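Long-range contact in hypothetical protein DR_0824 (Deinococcus radiodurans, PDB 2IMR), which catalyses the zinc-dependent deamination of aminodeoxyfutalosine to futalosine, a step of menaquinone biosynthesis: residues N178-D182 with A265-H269. Residues are numbered along the deposited sequence; the frame is centred on the assembly and turned at random.
Sequences NPFPD and ALYPH
Two loops of the amidohydrolase TIM barrel meet here, and Phe-180 and Pro-179 of one lie against Pro-268 and the Leu-266/Tyr-267 backbone of the other. The first loop follows strand 170-176 and leads into helix 184-199; the second connects helix 245-253 to helix 271-275. Pro-268 lies over one face of the Phe-180 ring in a CH-pi contact, its CD 4.1 Å from the ring centroid and displaced toward the rim. The CG of the same proline reaches 3.6 Å from Phe-180 CD1. With its CG anti to the carbonyl carbon (chi1 -61°), Phe-180 extends its ring toward the other loop. There Phe-180 CE1 stands 3.5 Å from Tyr-267 C. Ala-265 O lies at the edge of the Phe-180 ring, near its plane, 3.8 Å from Phe-180 CZ.

Pro-179 lies beside this aromatic contact. Pro-179 CG is 3.3 Å from Leu-266 O and also touches the Tyr-267 ring, the two side chains crossing at about a right angle. Pro-179 CB packs on Pro-268 CD at 3.9 Å. No hydrogen bond joins the segments, so the contact rests on apolar surfaces and on carbonyl oxygens set against carbon. The first loop is shaped by an Asx turn, in which Asn-178 OD1 accepts from Phe-180 N at 3.0 Å, with an N-H...O angle of 153°. On the other loop, the hydroxyl of the buried Tyr-267 is hydrogen-bonded to Ala-111 O, and its ring meets Trp-259 edge-to-face. Val-274 of helix 271-275 touches both Pro-179 and Pro-268.

The side chain of Tyr-267 is about 6 Å from that of His-213, predicted to bind substrate, and probably lies at the margin of that pocket. This contact of prolines with an aromatic ring packs together two loops at the C-terminal side of the barrel strands, the side that carries the metal and substrate site in metal-dependent TIM-barrel deaminases.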
ATOM      1  N   ASN A 178      16.113 -12.620   0.589  1.00 16.24           N
ATOM      2  CA  ASN A 178      17.399 -13.310   0.659  1.00 16.90           C
ATOM      3  C   ASN A 178      18.447 -12.417   0.014  1.00 15.59           C
ATOM      4  O   ASN A 178      18.473 -12.262  -1.202  1.00 16.98           O
ATOM      5  CB  ASN A 178      17.369 -14.656  -0.059  1.00 15.44           C
ATOM      6  CG  ASN A 178      18.619 -15.470   0.215  1.00 18.64           C
ATOM      7  OD1 ASN A 178      19.730 -15.025  -0.067  1.00 18.03           O
ATOM      8  ND2 ASN A 178      18.445 -16.659   0.781  1.00 16.79           N
ATOM      9  N   PRO A 179      19.333 -11.831   0.830  1.00 17.12           N
ATOM     10  CA  PRO A 179      20.397 -10.927   0.377  1.00 17.07           C
ATOM     11  C   PRO A 179      21.698 -11.535  -0.147  1.00 18.75           C
ATOM     12  O   PRO A 179      22.614 -10.796  -0.509  1.00 17.73           O
ATOM     13  CB  PRO A 179      20.631 -10.062   1.605  1.00 17.56           C
ATOM     14  CG  PRO A 179      20.479 -11.070   2.725  1.00 15.92           C
ATOM     15  CD  PRO A 179      19.247 -11.848   2.304  1.00 17.25           C
ATOM     16  N   PHE A 180      21.777 -12.863  -0.199  1.00 18.42           N
ATOM     17  CA  PHE A 180      22.985 -13.554  -0.663  1.00 18.84           C
ATOM     18  C   PHE A 180      22.977 -13.850  -2.164  1.00 18.02           C
ATOM     19  O   PHE A 180      22.235 -14.708  -2.633  1.00 16.93           O
ATOM     20  CB  PHE A 180      23.151 -14.864   0.111  1.00 19.46           C
ATOM     21  CG  PHE A 180      23.299 -14.673   1.592  1.00 20.27           C
ATOM     22  CD1 PHE A 180      24.527 -14.332   2.143  1.00 22.81           C
ATOM     23  CD2 PHE A 180      22.201 -14.816   2.434  1.00 20.96           C
ATOM     24  CE1 PHE A 180      24.663 -14.135   3.517  1.00 23.04           C
ATOM     25  CE2 PHE A 180      22.326 -14.620   3.808  1.00 21.40           C
ATOM     26  CZ  PHE A 180      23.559 -14.279   4.349  1.00 22.24           C
ATOM     27  N   PRO A 181      23.822 -13.143  -2.937  1.00 19.32           N
ATOM     28  CA  PRO A 181      23.903 -13.337  -4.388  1.00 20.12           C
ATOM     29  C   PRO A 181      24.013 -14.795  -4.834  1.00 20.97           C
ATOM     30  O   PRO A 181      23.382 -15.198  -5.812  1.00 20.42           O
ATOM     31  CB  PRO A 181      25.140 -12.525  -4.774  1.00 21.63           C
ATOM     32  CG  PRO A 181      25.112 -11.404  -3.796  1.00 23.79           C
ATOM     33  CD  PRO A 181      24.775 -12.110  -2.493  1.00 19.61           C
ATOM     34  N   ASP A 182      24.809 -15.581  -4.115  1.00 22.18           N
ATOM     35  CA  ASP A 182      25.010 -16.985  -4.474  1.00 25.45           C
ATOM     36  C   ASP A 182      23.761 -17.846  -4.330  1.00 24.43           C
ATOM     37  O   ASP A 182      23.658 -18.904  -4.948  1.00 25.09           O
ATOM     38  CB  ASP A 182      26.146 -17.595  -3.643  1.00 29.82           C
ATOM     39  CG  ASP A 182      27.467 -16.887  -3.860  1.00 33.53           C
ATOM     40  OD1 ASP A 182      27.734 -16.469  -5.006  1.00 38.21           O
ATOM     41  OD2 ASP A 182      28.247 -16.761  -2.892  1.00 39.18           O
ATOM     42  N   ALA A 265      24.740 -12.692  10.731  1.00 24.52           N
ATOM     43  CA  ALA A 265      24.483 -13.953  10.046  1.00 25.37           C
ATOM     44  C   ALA A 265      23.397 -13.872   8.972  1.00 24.24           C
ATOM     45  O   ALA A 265      23.323 -14.733   8.100  1.00 26.61           O
ATOM     46  CB  ALA A 265      24.126 -15.033  11.069  1.00 25.82           C
ATOM     47  N   LEU A 266      22.567 -12.836   9.021  1.00 23.70           N
ATOM     48  CA  LEU A 266      21.477 -12.693   8.054  1.00 22.69           C
ATOM     49  C   LEU A 266      21.850 -12.010   6.741  1.00 21.11           C
ATOM     50  O   LEU A 266      21.038 -11.968   5.815  1.00 18.24           O
ATOM     51  CB  LEU A 266      20.318 -11.915   8.684  1.00 25.56           C
ATOM     52  CG  LEU A 266      19.737 -12.389  10.017  1.00 28.81           C
ATOM     53  CD1 LEU A 266      18.492 -11.565  10.336  1.00 29.69           C
ATOM     54  CD2 LEU A 266      19.383 -13.862   9.944  1.00 29.75           C
ATOM     55  N   TYR A 267      23.070 -11.486   6.651  1.00 18.79           N
ATOM     56  CA  TYR A 267      23.501 -10.772   5.448  1.00 19.24           C
ATOM     57  C   TYR A 267      24.950 -11.032   5.049  1.00 19.28           C
ATOM     58  O   TYR A 267      25.749 -11.511   5.849  1.00 17.91           O
ATOM     59  CB  TYR A 267      23.440  -9.253   5.665  1.00 18.43           C
ATOM     60  CG  TYR A 267      22.099  -8.617   5.928  1.00 18.47           C
ATOM     61  CD1 TYR A 267      21.551  -8.579   7.213  1.00 18.49           C
ATOM     62  CD2 TYR A 267      21.415  -7.975   4.900  1.00 18.01           C
ATOM     63  CE1 TYR A 267      20.349  -7.901   7.461  1.00 18.43           C
ATOM     64  CE2 TYR A 267      20.224  -7.300   5.133  1.00 19.15           C
ATOM     65  CZ  TYR A 267      19.696  -7.264   6.412  1.00 18.86           C
ATOM     66  OH  TYR A 267      18.516  -6.593   6.617  1.00 17.61           O
ATOM     67  N   PRO A 268      25.297 -10.709   3.792  1.00 19.23           N
ATOM     68  CA  PRO A 268      26.672 -10.882   3.319  1.00 19.69           C
ATOM     69  C   PRO A 268      27.454  -9.881   4.180  1.00 19.45           C
ATOM     70  O   PRO A 268      26.850  -9.053   4.863  1.00 17.30           O
ATOM     71  CB  PRO A 268      26.591 -10.436   1.863  1.00 20.17           C
ATOM     72  CG  PRO A 268      25.229 -10.901   1.462  1.00 22.16           C
ATOM     73  CD  PRO A 268      24.379 -10.492   2.656  1.00 19.80           C
ATOM     74  N   HIS A 269      28.780  -9.929   4.144  1.00 19.01           N
ATOM     75  CA  HIS A 269      29.580  -9.037   4.973  1.00 19.32           C
ATOM     76  C   HIS A 269      29.534  -7.546   4.625  1.00 18.75           C
ATOM     77  O   HIS A 269      29.813  -6.705   5.479  1.00 18.96           O
ATOM     78  CB  HIS A 269      31.030  -9.529   4.992  1.00 22.57           C
ATOM     79  CG  HIS A 269      31.195 -10.884   5.614  1.00 22.54           C
ATOM     80  ND1 HIS A 269      31.116 -11.094   6.974  1.00 24.40           N
ATOM     81  CD2 HIS A 269      31.425 -12.097   5.059  1.00 26.14           C
ATOM     82  CE1 HIS A 269      31.294 -12.378   7.230  1.00 25.47           C
ATOM     83  NE2 HIS A 269      31.483 -13.009   6.084  1.00 27.76           N
TER